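Molybdopterin biosynthesis enzyme, MoaB (Thermus thermophilus, PDB 3MCH) probably acts in molybdenum cofactor biosynthesis, most likely binding molybdopterin, and is built as a globular alpha/beta domain that occurs here as three copies in one assembly. Local coordinates at residues B[39-44]-B[55-60]; B[62-67]-B[152-157]; B[83-86]-B[90-93]; B[97-102]-B[124-129]. One frame throughout, in Å; residues are numbered along the deposited sequence.

Contact 1: B[39-44]-B[55-60]; sequences AYELVP and RLWADR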
loop_
_atom_site.group_PDB
_atom_site.type_symbol
_atom_site.label_atom_id
_atom_site.label_comp_id
_atom_site.label_asym_id
_atom_site.label_seq_id
_atom_site.Cartn_x
_atom_site.Cartn_y
_atom_site.Cartn_z
ATOM N N ALA B 39 -17.863 16.358 -16.669
ATOM C CA ALA B 39 -16.948 16.179 -17.787
ATOM C C ALA B 39 -16.728 14.720 -18.118
ATOM O O ALA B 39 -16.766 13.861 -17.239
ATOM C CB ALA B 39 -15.608 16.841 -17.474
ATOM N N TYR B 40 -16.505 14.456 -19.402
ATOM C CA TYR B 40 -16.232 13.118 -19.896
ATOM C C TYR B 40 -15.395 13.228 -21.163
ATOM O O TYR B 40 -15.778 13.915 -22.117
ATOM C CB TYR B 40 -17.527 12.361 -20.206
ATOM C CG TYR B 40 -17.304 11.156 -21.102
ATOM C CD1 TYR B 40 -16.453 10.121 -20.713
ATOM C CD2 TYR B 40 -17.911 11.074 -22.357
ATOM C CE1 TYR B 40 -16.206 9.032 -21.556
ATOM C CE2 TYR B 40 -17.673 9.992 -23.203
ATOM C CZ TYR B 40 -16.819 8.978 -22.796
ATOM O OH TYR B 40 -16.566 7.918 -23.638
ATOM N N GLU B 41 -14.247 12.561 -21.166
ATOM C CA GLU B 41 -13.359 12.576 -22.320
ATOM C C GLU B 41 -12.679 11.225 -22.514
ATOM O O GLU B 41 -12.555 10.429 -21.577
ATOM C CB GLU B 41 -12.277 13.660 -22.160
ATOM C CG GLU B 41 -12.719 15.091 -22.492
ATOM C CD GLU B 41 -11.589 16.111 -22.326
ATOM O OE1 GLU B 41 -10.479 15.863 -22.843
ATOM O OE2 GLU B 41 -11.808 17.165 -21.686
ATOM N N LEU B 42 -12.267 10.970 -23.751
ATOM C CA LEU B 42 -11.541 9.757 -24.109
ATOM C C LEU B 42 -10.132 10.269 -24.346
ATOM O O LEU B 42 -9.956 11.365 -24.881
ATOM C CB LEU B 42 -12.066 9.163 -25.415
ATOM C CG LEU B 42 -13.476 8.573 -25.459
ATOM C CD1 LEU B 42 -13.916 8.422 -26.908
ATOM C CD2 LEU B 42 -13.490 7.235 -24.752
ATOM N N VAL B 43 -9.131 9.495 -23.949
ATOM C CA VAL B 43 -7.753 9.912 -24.156
ATOM C C VAL B 43 -6.926 8.687 -24.526
ATOM O O VAL B 43 -7.186 7.585 -24.042
ATOM C CB VAL B 43 -7.177 10.583 -22.881
ATOM C CG1 VAL B 43 -6.954 9.542 -21.790
ATOM C CG2 VAL B 43 -5.883 11.305 -23.210
ATOM N N PRO B 44 -5.934 8.857 -25.417
ATOM C CA PRO B 44 -5.084 7.739 -25.837
ATOM C C PRO B 44 -4.205 7.226 -24.694
ATOM O O PRO B 44 -4.107 7.862 -23.644
ATOM C CB PRO B 44 -4.243 8.347 -26.963
ATOM C CG PRO B 44 -5.100 9.464 -27.484
ATOM C CD PRO B 44 -5.648 10.059 -26.220
ATOM N N ARG B 55 -4.341 17.562 -15.877
ATOM C CA ARG B 55 -3.837 18.871 -15.483
ATOM C C ARG B 55 -4.924 19.921 -15.697
ATOM O O ARG B 55 -5.182 20.755 -14.829
ATOM C CB ARG B 55 -2.606 19.224 -16.324
ATOM C CG ARG B 55 -1.759 20.352 -15.764
ATOM C CD ARG B 55 -0.725 20.809 -16.786
ATOM N NE ARG B 55 0.072 19.700 -17.309
ATOM C CZ ARG B 55 0.997 19.041 -16.617
ATOM N NH1 ARG B 55 1.665 18.045 -17.185
ATOM N NH2 ARG B 55 1.267 19.383 -15.363
ATOM N N LEU B 56 -5.552 19.867 -16.866
ATOM C CA LEU B 56 -6.621 20.790 -17.235
ATOM C C LEU B 56 -7.797 20.695 -16.267
ATOM O O LEU B 56 -8.249 21.698 -15.710
ATOM C CB LEU B 56 -7.121 20.466 -18.645
ATOM C CG LEU B 56 -6.947 21.482 -19.775
ATOM C CD1 LEU B 56 -5.475 21.786 -19.986
ATOM C CD2 LEU B 56 -7.566 20.920 -21.046
ATOM N N TRP B 57 -8.289 19.475 -16.076
ATOM C CA TRP B 57 -9.430 19.226 -15.205
ATOM C C TRP B 57 -9.226 19.643 -13.754
ATOM O O TRP B 57 -10.142 20.157 -13.115
ATOM C CB TRP B 57 -9.807 17.745 -15.269
ATOM C CG TRP B 57 -10.479 17.358 -16.553
ATOM C CD1 TRP B 57 -10.625 18.134 -17.674
ATOM C CD2 TRP B 57 -11.120 16.113 -16.843
ATOM N NE1 TRP B 57 -11.321 17.447 -18.638
ATOM C CE2 TRP B 57 -11.639 16.204 -18.154
ATOM C CE3 TRP B 57 -11.308 14.926 -16.122
ATOM C CZ2 TRP B 57 -12.336 15.154 -18.759
ATOM C CZ3 TRP B 57 -12.001 13.883 -16.723
ATOM C CH2 TRP B 57 -12.508 14.004 -18.029
ATOM N N ALA B 58 -8.027 19.426 -13.232
ATOM C CA ALA B 58 -7.747 19.786 -11.854
ATOM C C ALA B 58 -7.391 21.258 -11.716
ATOM O O ALA B 58 -8.035 21.994 -10.974
ATOM C CB ALA B 58 -6.608 18.927 -11.311
ATOM N N ASP B 59 -6.368 21.678 -12.451
ATOM C CA ASP B 59 -5.877 23.050 -12.380
ATOM C C ASP B 59 -6.792 24.137 -12.928
ATOM O O ASP B 59 -6.954 25.185 -12.297
ATOM C CB ASP B 59 -4.516 23.149 -13.073
ATOM C CG ASP B 59 -3.474 22.240 -12.445
ATOM O OD1 ASP B 59 -3.785 21.579 -11.429
ATOM O OD2 ASP B 59 -2.341 22.189 -12.969
ATOM N N ARG B 60 -7.390 23.910 -14.091
ATOM C CA ARG B 60 -8.252 24.930 -14.675
ATOM C C ARG B 60 -9.746 24.755 -14.447
ATOM O O ARG B 60 -10.417 25.691 -14.012
ATOM C CB ARG B 60 -7.981 25.056 -16.174
ATOM C CG ARG B 60 -8.698 26.235 -16.804
ATOM C CD ARG B 60 -8.128 26.555 -18.167
ATOM N NE ARG B 60 -8.363 25.484 -19.128
ATOM C CZ ARG B 60 -7.825 25.450 -20.341
ATOM N NH1 ARG B 60 -8.090 24.440 -21.160
ATOM N NH2 ARG B 60 -7.009 26.421 -20.731
#
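The indole N-H of Trp-57 reaches across to the carboxylate of Glu-41, with NE1 3.1 Å from OE2 and a bent N-H...O angle of 142°. The oxygen lies close to the plane of the ring, whereas the nitrogen meets it from above the carboxylate plane; the two flat groups stand nearly perpendicular, 84° apart. The aliphatic part of Glu-41 helps to place this bond. CG is turned anti to the carbonyl carbon (chi1 -80°) and the chain stays extended beyond it, which draws the side chain along the indole in the opposite direction to the tryptophan's own course, with Glu-41 CB 3.7 Å from Trp-57 CZ2. The backbone N of Glu-41 also comes to the ring edge, 3.9 Å from Trp-57 CH2. One face of the indole is covered by Ala-39 in a CH-pi contact, its CB 4.2 Å from the centroid of the six-membered ring. Ring face, ring edge and N-H are thus all engaged by one strand, which would restrict rotation of the indole. Strand 39-43 and helix 55-60 run roughly antiparallel, as expected for consecutive elements of a beta-alpha-beta unit. Helix 47-60 packs on strand 35-43, at one end of the sheet within this chain; that strand is bonded through its backbone to strand 2-9, and Val-53 of the same helix also touches Glu-41.

Contact 2: B[62-67]-B[152-157]; sequences GLDLIL and LVTGKP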
loop_
_atom_site.group_PDB
_atom_site.type_symbol
_atom_site.label_atom_id
_atom_site.label_comp_id
_atom_site.label_asym_id
_atom_site.label_seq_id
_atom_site.Cartn_x
_atom_site.Cartn_y
_atom_site.Cartn_z
ATOM N N GLY B 62 -11.143 22.862 -12.251
ATOM C CA GLY B 62 -11.406 22.765 -10.827
ATOM C C GLY B 62 -12.335 21.642 -10.407
ATOM O O GLY B 62 -13.081 21.783 -9.438
ATOM N N LEU B 63 -12.298 20.523 -11.123
ATOM C CA LEU B 63 -13.163 19.406 -10.761
ATOM C C LEU B 63 -12.789 18.898 -9.374
ATOM O O LEU B 63 -11.642 19.013 -8.943
ATOM C CB LEU B 63 -13.050 18.277 -11.788
ATOM C CG LEU B 63 -13.483 18.631 -13.215
ATOM C CD1 LEU B 63 -13.337 17.405 -14.091
ATOM C CD2 LEU B 63 -14.922 19.127 -13.231
ATOM N N ASP B 64 -13.769 18.336 -8.679
ATOM C CA ASP B 64 -13.563 17.824 -7.331
ATOM C C ASP B 64 -13.052 16.393 -7.352
ATOM O O ASP B 64 -12.207 16.011 -6.543
ATOM C CB ASP B 64 -14.877 17.882 -6.553
ATOM C CG ASP B 64 -15.454 19.283 -6.500
ATOM O OD1 ASP B 64 -14.682 20.224 -6.206
ATOM O OD2 ASP B 64 -16.672 19.444 -6.744
ATOM N N LEU B 65 -13.569 15.612 -8.291
ATOM C CA LEU B 65 -13.184 14.214 -8.422
ATOM C C LEU B 65 -12.902 13.848 -9.864
ATOM O O LEU B 65 -13.657 14.211 -10.765
ATOM C CB LEU B 65 -14.311 13.307 -7.905
ATOM C CG LEU B 65 -14.108 11.798 -8.068
ATOM C CD1 LEU B 65 -13.032 11.310 -7.100
ATOM C CD2 LEU B 65 -15.421 11.063 -7.803
ATOM N N ILE B 66 -11.803 13.140 -10.087
ATOM C CA ILE B 66 -11.493 12.672 -11.424
ATOM C C ILE B 66 -11.367 11.163 -11.348
ATOM O O ILE B 66 -10.541 10.635 -10.603
ATOM C CB ILE B 66 -10.173 13.240 -11.976
ATOM C CG1 ILE B 66 -10.290 14.750 -12.161
ATOM C CG2 ILE B 66 -9.836 12.552 -13.308
ATOM C CD1 ILE B 66 -8.965 15.476 -12.376
ATOM N N LEU B 67 -12.223 10.477 -12.096
ATOM C CA LEU B 67 -12.202 9.030 -12.154
ATOM C C LEU B 67 -11.696 8.620 -13.530
ATOM O O LEU B 67 -12.402 8.785 -14.530
ATOM C CB LEU B 67 -13.611 8.458 -11.933
ATOM C CG LEU B 67 -14.264 8.769 -10.581
ATOM C CD1 LEU B 67 -15.709 8.271 -10.563
ATOM C CD2 LEU B 67 -13.465 8.107 -9.459
ATOM N N LEU B 152 -13.139 16.731 2.536
ATOM C CA LEU B 152 -11.861 17.115 3.130
ATOM C C LEU B 152 -10.909 17.703 2.095
ATOM O O LEU B 152 -10.256 18.719 2.334
ATOM C CB LEU B 152 -11.209 15.907 3.802
ATOM C CG LEU B 152 -11.914 15.419 5.070
ATOM C CD1 LEU B 152 -11.172 14.217 5.636
ATOM C CD2 LEU B 152 -11.963 16.551 6.097
ATOM N N VAL B 153 -10.839 17.060 0.937
ATOM C CA VAL B 153 -9.969 17.507 -0.145
ATOM C C VAL B 153 -10.393 18.843 -0.739
ATOM O O VAL B 153 -9.560 19.718 -0.993
ATOM C CB VAL B 153 -9.948 16.465 -1.292
ATOM C CG1 VAL B 153 -9.242 17.031 -2.521
ATOM C CG2 VAL B 153 -9.262 15.200 -0.823
ATOM N N THR B 154 -11.694 18.992 -0.961
ATOM C CA THR B 154 -12.238 20.185 -1.596
ATOM C C THR B 154 -12.714 21.274 -0.653
ATOM O O THR B 154 -12.833 22.436 -1.053
ATOM C CB THR B 154 -13.426 19.816 -2.491
ATOM O OG1 THR B 154 -14.527 19.413 -1.665
ATOM C CG2 THR B 154 -13.058 18.670 -3.415
ATOM N N GLY B 155 -13.005 20.896 0.585
ATOM C CA GLY B 155 -13.494 21.858 1.553
ATOM C C GLY B 155 -14.961 22.165 1.311
ATOM O O GLY B 155 -15.532 23.039 1.962
ATOM N N LYS B 156 -15.574 21.445 0.370
ATOM C CA LYS B 156 -16.982 21.644 0.034
ATOM C C LYS B 156 -17.878 20.706 0.842
ATOM O O LYS B 156 -17.497 19.579 1.155
ATOM C CB LYS B 156 -17.214 21.407 -1.464
ATOM C CG LYS B 156 -16.499 22.399 -2.381
ATOM C CD LYS B 156 -16.632 22.020 -3.864
ATOM C CE LYS B 156 -18.084 22.035 -4.341
ATOM N NZ LYS B 156 -18.220 21.644 -5.780
ATOM N N PRO B 157 -19.087 21.168 1.195
ATOM C CA PRO B 157 -20.037 20.365 1.969
ATOM C C PRO B 157 -20.865 19.443 1.080
ATOM O O PRO B 157 -20.830 19.545 -0.146
ATOM C CB PRO B 157 -20.901 21.424 2.635
ATOM C CG PRO B 157 -21.025 22.436 1.538
ATOM C CD PRO B 157 -19.595 22.542 1.017
HETATM O O HOH W 1 -15.845 22.011 -8.066
#
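Asp-64 meets Thr-154 and Lys-156 where the lead-in to parallel strand 65-69 comes up against the C-terminal end of helix 146-154 in this alpha/beta fold; a salt bridge and the threonine methyl make the join, and an ST turn shapes the 152-157 side. The ionic part is the bond from Lys-156 NZ to Asp-64 OD2, 2.9 Å long, in which the ammonium approaches on the syn side, 20° out of the carboxylate plane. A bend at chi3 (63°) folds the lysine chain across the aspartate at about a right angle and lays its CD 3.5 Å from Asp-64 OD1. The same OD2 accepts from the backbone N of Arg-3 on strand 2-9, while NZ has a further, weak bond to Met-1 O. The apolar part is the methyl of Thr-154: CG2 lies 3.7 Å from Asp-64 CB and also touches OD1. With Asp-64 cut back to alanine, the Lys-156 ammonium would probably keep only weak partners among those described, and the Arg-3 amide would lose this acceptor. In the ST turn Thr-154 OG1 accepts from Lys-156 N at 3.1 Å, and it also bonds to Leu-150 O. A water donates to Gly-62 O at 3.1 Å and, weakly, to Asp-64 OD1 at 2.8 Å, and accepts a weak bond from Lys-156 NZ at 3.3 Å.

Contact 3: B[83-86]-B[90-93]; sequences ATRE and REVP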
loop_
_atom_site.group_PDB
_atom_site.type_symbol
_atom_site.label_atom_id
_atom_site.label_comp_id
_atom_site.label_asym_id
_atom_site.label_seq_id
_atom_site.Cartn_x
_atom_site.Cartn_y
_atom_site.Cartn_z
ATOM N N ALA B 83 1.541 7.901 -15.153
ATOM C CA ALA B 83 1.194 9.238 -15.621
ATOM C C ALA B 83 0.503 10.032 -14.522
ATOM O O ALA B 83 0.753 11.225 -14.345
ATOM C CB ALA B 83 0.296 9.148 -16.848
ATOM N N THR B 84 -0.363 9.358 -13.776
ATOM C CA THR B 84 -1.101 9.998 -12.699
ATOM C C THR B 84 -0.217 10.370 -11.514
ATOM O O THR B 84 -0.268 11.502 -11.032
ATOM C CB THR B 84 -2.243 9.085 -12.199
ATOM O OG1 THR B 84 -3.118 8.779 -13.288
ATOM C CG2 THR B 84 -3.034 9.776 -11.094
ATOM N N ARG B 85 0.592 9.420 -11.048
ATOM C CA ARG B 85 1.468 9.665 -9.907
ATOM C C ARG B 85 2.313 10.915 -10.086
ATOM O O ARG B 85 2.520 11.679 -9.147
ATOM C CB ARG B 85 2.406 8.479 -9.672
ATOM C CG ARG B 85 1.734 7.193 -9.242
ATOM C CD ARG B 85 2.776 6.224 -8.691
ATOM N NE ARG B 85 3.302 6.681 -7.409
ATOM C CZ ARG B 85 4.442 6.262 -6.869
ATOM N NH1 ARG B 85 5.195 5.372 -7.506
ATOM N NH2 ARG B 85 4.823 6.721 -5.683
ATOM N N GLU B 86 2.796 11.116 -11.305
ATOM C CA GLU B 86 3.634 12.264 -11.614
ATOM C C GLU B 86 2.932 13.608 -11.452
ATOM O O GLU B 86 3.589 14.644 -11.363
ATOM C CB GLU B 86 4.186 12.121 -13.034
ATOM C CG GLU B 86 5.212 11.000 -13.169
ATOM C CD GLU B 86 5.395 10.532 -14.601
ATOM O OE1 GLU B 86 5.378 11.380 -15.514
ATOM O OE2 GLU B 86 5.570 9.312 -14.810
ATOM N N ARG B 90 0.167 14.377 -3.403
ATOM C CA ARG B 90 0.244 13.344 -2.373
ATOM C C ARG B 90 -0.702 12.208 -2.737
ATOM O O ARG B 90 -1.666 12.407 -3.473
ATOM C CB ARG B 90 -0.117 13.918 -0.997
ATOM C CG ARG B 90 -1.515 14.504 -0.879
ATOM C CD ARG B 90 -1.721 15.130 0.497
ATOM N NE ARG B 90 -3.045 15.733 0.659
ATOM C CZ ARG B 90 -3.456 16.835 0.035
ATOM N NH1 ARG B 90 -2.645 17.470 -0.806
ATOM N NH2 ARG B 90 -4.680 17.307 0.256
ATOM N N GLU B 91 -0.421 11.015 -2.230
ATOM C CA GLU B 91 -1.258 9.865 -2.535
ATOM C C GLU B 91 -2.154 9.437 -1.381
ATOM O O GLU B 91 -1.931 9.814 -0.230
ATOM C CB GLU B 91 -0.387 8.689 -2.976
ATOM C CG GLU B 91 0.214 8.885 -4.355
ATOM C CD GLU B 91 1.050 7.711 -4.803
ATOM O OE1 GLU B 91 0.603 6.554 -4.634
ATOM O OE2 GLU B 91 2.152 7.946 -5.342
ATOM N N VAL B 92 -3.183 8.662 -1.709
ATOM C CA VAL B 92 -4.114 8.144 -0.707
ATOM C C VAL B 92 -4.142 6.636 -0.938
ATOM O O VAL B 92 -5.093 6.093 -1.505
ATOM C CB VAL B 92 -5.536 8.732 -0.889
ATOM C CG1 VAL B 92 -6.442 8.263 0.250
ATOM C CG2 VAL B 92 -5.475 10.255 -0.912
ATOM N N PRO B 93 -3.089 5.938 -0.492
ATOM C CA PRO B 93 -2.990 4.490 -0.663
ATOM C C PRO B 93 -4.218 3.701 -0.238
ATOM O O PRO B 93 -4.539 2.689 -0.856
ATOM C CB PRO B 93 -1.741 4.127 0.141
ATOM C CG PRO B 93 -1.659 5.202 1.171
ATOM C CD PRO B 93 -2.009 6.438 0.380
HETATM O O HOH W 2 2.919 10.404 -6.260
#
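The guanidinium of Arg-85 and the carboxylate of Glu-91 are set steeply against each other, their planes 78° apart, and neither lies over the face of the other. Glu-91 OE2 instead sits at the edge of the guanidinium, near its plane, where NE and NH2 both point at it. The grip is therefore side-on and converges on one atom: NE donates at 2.7 Å to Glu-91 OE2 with an N-H...O angle of 149°, and NH2 donates to the same oxygen at 3.0 Å along a more bent path. Both nitrogens come to OE2 on its syn side, although tilted out of the carboxylate plane. The two side chains cross obliquely, and a bend at chi3 (70°) brings the arginine end to the glutamate, whose own chain is extended beyond CG. A third donor, a water, bonds to Glu-91 OE2 at 2.7 Å and also donates to the backbone carbonyl Arg-85 O at 3.2 Å, so the charged pair is tied to the last turn of the helix as well. With three donors on one oxygen, its negative charge is probably well compensated. Within 90-93, Val-92 packs on Leu-74 of the second subunit, and Arg-90 NH2 makes a weak hydrogen bond to that leucine's carbonyl oxygen. This is a surface salt bridge over a short helix-to-strand connection, joining helix 80-85 to strand 90-91, an outermost strand of the domain's sheet within this chain.

Contact 4: B[97-102]-B[124-129]; sequences ELMRLV and LILNLP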
loop_
_atom_site.group_PDB
_atom_site.type_symbol
_atom_site.label_atom_id
_atom_site.label_comp_id
_atom_site.label_asym_id
_atom_site.label_seq_id
_atom_site.Cartn_x
_atom_site.Cartn_y
_atom_site.Cartn_z
ATOM N N GLU B 97 -6.060 0.676 -2.300
ATOM C CA GLU B 97 -6.282 -0.648 -1.714
ATOM C C GLU B 97 -7.761 -1.027 -1.842
ATOM O O GLU B 97 -8.098 -2.167 -2.158
ATOM C CB GLU B 97 -5.861 -0.638 -0.239
ATOM C CG GLU B 97 -4.392 -0.304 -0.047
ATOM C CD GLU B 97 -4.027 0.055 1.384
ATOM O OE1 GLU B 97 -4.935 0.357 2.189
ATOM O OE2 GLU B 97 -2.815 0.051 1.699
ATOM N N LEU B 98 -8.650 -0.069 -1.601
ATOM C CA LEU B 98 -10.075 -0.360 -1.711
ATOM C C LEU B 98 -10.421 -0.763 -3.137
ATOM O O LEU B 98 -11.208 -1.690 -3.354
ATOM C CB LEU B 98 -10.916 0.854 -1.298
ATOM C CG LEU B 98 -10.922 1.226 0.187
ATOM C CD1 LEU B 98 -11.843 2.413 0.404
ATOM C CD2 LEU B 98 -11.381 0.034 1.024
ATOM N N MET B 99 -9.827 -0.082 -4.116
ATOM C CA MET B 99 -10.114 -0.392 -5.514
ATOM C C MET B 99 -9.618 -1.777 -5.931
ATOM O O MET B 99 -10.077 -2.330 -6.932
ATOM C CB MET B 99 -9.531 0.687 -6.433
ATOM C CG MET B 99 -10.246 2.027 -6.303
ATOM S SD MET B 99 -9.753 3.271 -7.519
ATOM C CE MET B 99 -8.106 3.673 -6.913
ATOM N N ARG B 100 -8.685 -2.335 -5.165
ATOM C CA ARG B 100 -8.174 -3.673 -5.455
ATOM C C ARG B 100 -9.003 -4.716 -4.709
ATOM O O ARG B 100 -8.720 -5.913 -4.785
ATOM C CB ARG B 100 -6.699 -3.796 -5.054
ATOM C CG ARG B 100 -5.730 -3.233 -6.073
ATOM C CD ARG B 100 -4.290 -3.604 -5.735
ATOM N NE ARG B 100 -3.697 -2.747 -4.711
ATOM C CZ ARG B 100 -3.213 -1.531 -4.945
ATOM N NH1 ARG B 100 -3.255 -1.019 -6.172
ATOM N NH2 ARG B 100 -2.664 -0.834 -3.959
ATOM N N LEU B 101 -10.014 -4.244 -3.982
ATOM C CA LEU B 101 -10.921 -5.110 -3.221
ATOM C C LEU B 101 -10.173 -5.998 -2.228
ATOM O O LEU B 101 -10.563 -7.144 -1.982
ATOM C CB LEU B 101 -11.724 -5.992 -4.185
ATOM C CG LEU B 101 -12.347 -5.297 -5.402
ATOM C CD1 LEU B 101 -13.097 -6.327 -6.256
ATOM C CD2 LEU B 101 -13.284 -4.191 -4.941
ATOM N N VAL B 102 -9.111 -5.457 -1.643
ATOM C CA VAL B 102 -8.276 -6.202 -0.701
ATOM C C VAL B 102 -9.015 -6.777 0.501
ATOM O O VAL B 102 -9.689 -6.058 1.239
ATOM C CB VAL B 102 -7.114 -5.325 -0.171
ATOM C CG1 VAL B 102 -6.210 -6.148 0.738
ATOM C CG2 VAL B 102 -6.321 -4.762 -1.328
ATOM N N LEU B 124 -9.445 15.200 -6.134
ATOM C CA LEU B 124 -9.131 13.818 -5.793
ATOM C C LEU B 124 -9.156 13.035 -7.095
ATOM O O LEU B 124 -10.104 13.152 -7.869
ATOM C CB LEU B 124 -10.177 13.255 -4.824
ATOM C CG LEU B 124 -10.005 11.811 -4.356
ATOM C CD1 LEU B 124 -8.708 11.654 -3.564
ATOM C CD2 LEU B 124 -11.207 11.432 -3.496
ATOM N N ILE B 125 -8.115 12.241 -7.330
ATOM C CA ILE B 125 -8.001 11.458 -8.551
ATOM C C ILE B 125 -7.840 9.976 -8.240
ATOM O O ILE B 125 -6.964 9.588 -7.461
ATOM C CB ILE B 125 -6.779 11.925 -9.396
ATOM C CG1 ILE B 125 -6.864 13.435 -9.627
ATOM C CG2 ILE B 125 -6.734 11.184 -10.725
ATOM C CD1 ILE B 125 -6.296 14.258 -8.502
ATOM N N LEU B 126 -8.705 9.157 -8.838
ATOM C CA LEU B 126 -8.647 7.709 -8.655
ATOM C C LEU B 126 -8.520 7.015 -10.008
ATOM O O LEU B 126 -9.225 7.376 -10.953
ATOM C CB LEU B 126 -9.920 7.188 -7.970
ATOM C CG LEU B 126 -10.039 7.258 -6.444
ATOM C CD1 LEU B 126 -9.974 8.689 -5.961
ATOM C CD2 LEU B 126 -11.353 6.608 -6.036
ATOM N N ASN B 127 -7.624 6.032 -10.089
ATOM C CA ASN B 127 -7.421 5.237 -11.307
ATOM C C ASN B 127 -8.230 3.946 -11.179
ATOM O O ASN B 127 -7.816 3.030 -10.461
ATOM C CB ASN B 127 -5.961 4.794 -11.470
ATOM C CG ASN B 127 -5.002 5.935 -11.729
ATOM O OD1 ASN B 127 -3.811 5.805 -11.450
ATOM N ND2 ASN B 127 -5.494 7.037 -12.287
ATOM N N LEU B 128 -9.361 3.861 -11.872
ATOM C CA LEU B 128 -10.189 2.655 -11.857
ATOM C C LEU B 128 -9.763 1.729 -13.002
ATOM O O LEU B 128 -9.191 2.181 -13.997
ATOM C CB LEU B 128 -11.661 3.020 -12.070
ATOM C CG LEU B 128 -12.380 3.891 -11.043
ATOM C CD1 LEU B 128 -13.693 4.381 -11.634
ATOM C CD2 LEU B 128 -12.629 3.082 -9.778
ATOM N N PRO B 129 -10.029 0.419 -12.872
ATOM C CA PRO B 129 -9.670 -0.533 -13.928
ATOM C C PRO B 129 -10.462 -0.182 -15.191
ATOM O O PRO B 129 -11.411 0.604 -15.128
ATOM C CB PRO B 129 -10.089 -1.876 -13.336
ATOM C CG PRO B 129 -9.898 -1.664 -11.875
ATOM C CD PRO B 129 -10.485 -0.293 -11.668
#
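The last turn of helix 93-99 faces strand 123-128 with Met-99 nearest Leu-128, their CA atoms 7.0 Å apart, and the chain then leaves the helix through a Schellman motif in which Leu-101 takes positive phi. Leu-101 N bonds back to Leu-98 O at 2.9 Å, while the wider bond from Val-102 N to Glu-97 O is weak. Met-99 alone carries the contact from the helical side. Its chain bends at chi3 (-72°), which turns the methyl CE across the strand, to the backbone of Asn-127, while the sulfur touches two leucines from directions about a right angle apart. SD lies 3.9 Å from Leu-126 CB and 3.7 Å from Leu-128 CD2, the latter side chain crossing the methionine at about a right angle. The thioether also sits against the backbone in van der Waals contact: Met-99 SD is 3.5 Å from Asn-127 O, and Met-99 CE is 3.6 Å from Asn-127 O. No hydrogen bond joins the two segments, so the fit rests on apolar packing. Replacing Met-99 by alanine is likely to open a gap beside Leu-126, Leu-128 and the Asn-127 carbonyl, since the sulfur that touches all three would be gone. The Asn-127 side chain is directed elsewhere, bonding to Thr-68 and to Val-116 N. Helix 132-142 flanks the helix end through Ser-138, which bonds to Met-99 O, and strand 65-69 pairs with strand 123-128. Glu-97 is salt-bridged to Arg-100 of the second subunit, and Arg-100 to Glu-97 of the third, setting this buried packing beside the trimer interface.

The four contacts are spread over one mixed sheet. Contact 1 closes first along the chain; contact 2 then spans a long interval in which contacts 3 and 4 follow one another. Contacts 1 and 2, with centres about 14 Å apart, meet where Trp-57 O accepts from Leu-63 N at the passage from helix 47-60 into strand 65-69. Contacts 2 and 4 share neighbouring strands, 65-69 and 123-128, while contacts 3 and 4, with centres about 11 Å apart, are joined by Thr-84 OG1 and Asn-127 ND2. Contacts 1 and 4 lie on opposite sides of the chain's centre. Contacts 2, 3 and 4 each also touch the second subunit, so three of the four lie beside a subunit interface of the assembly.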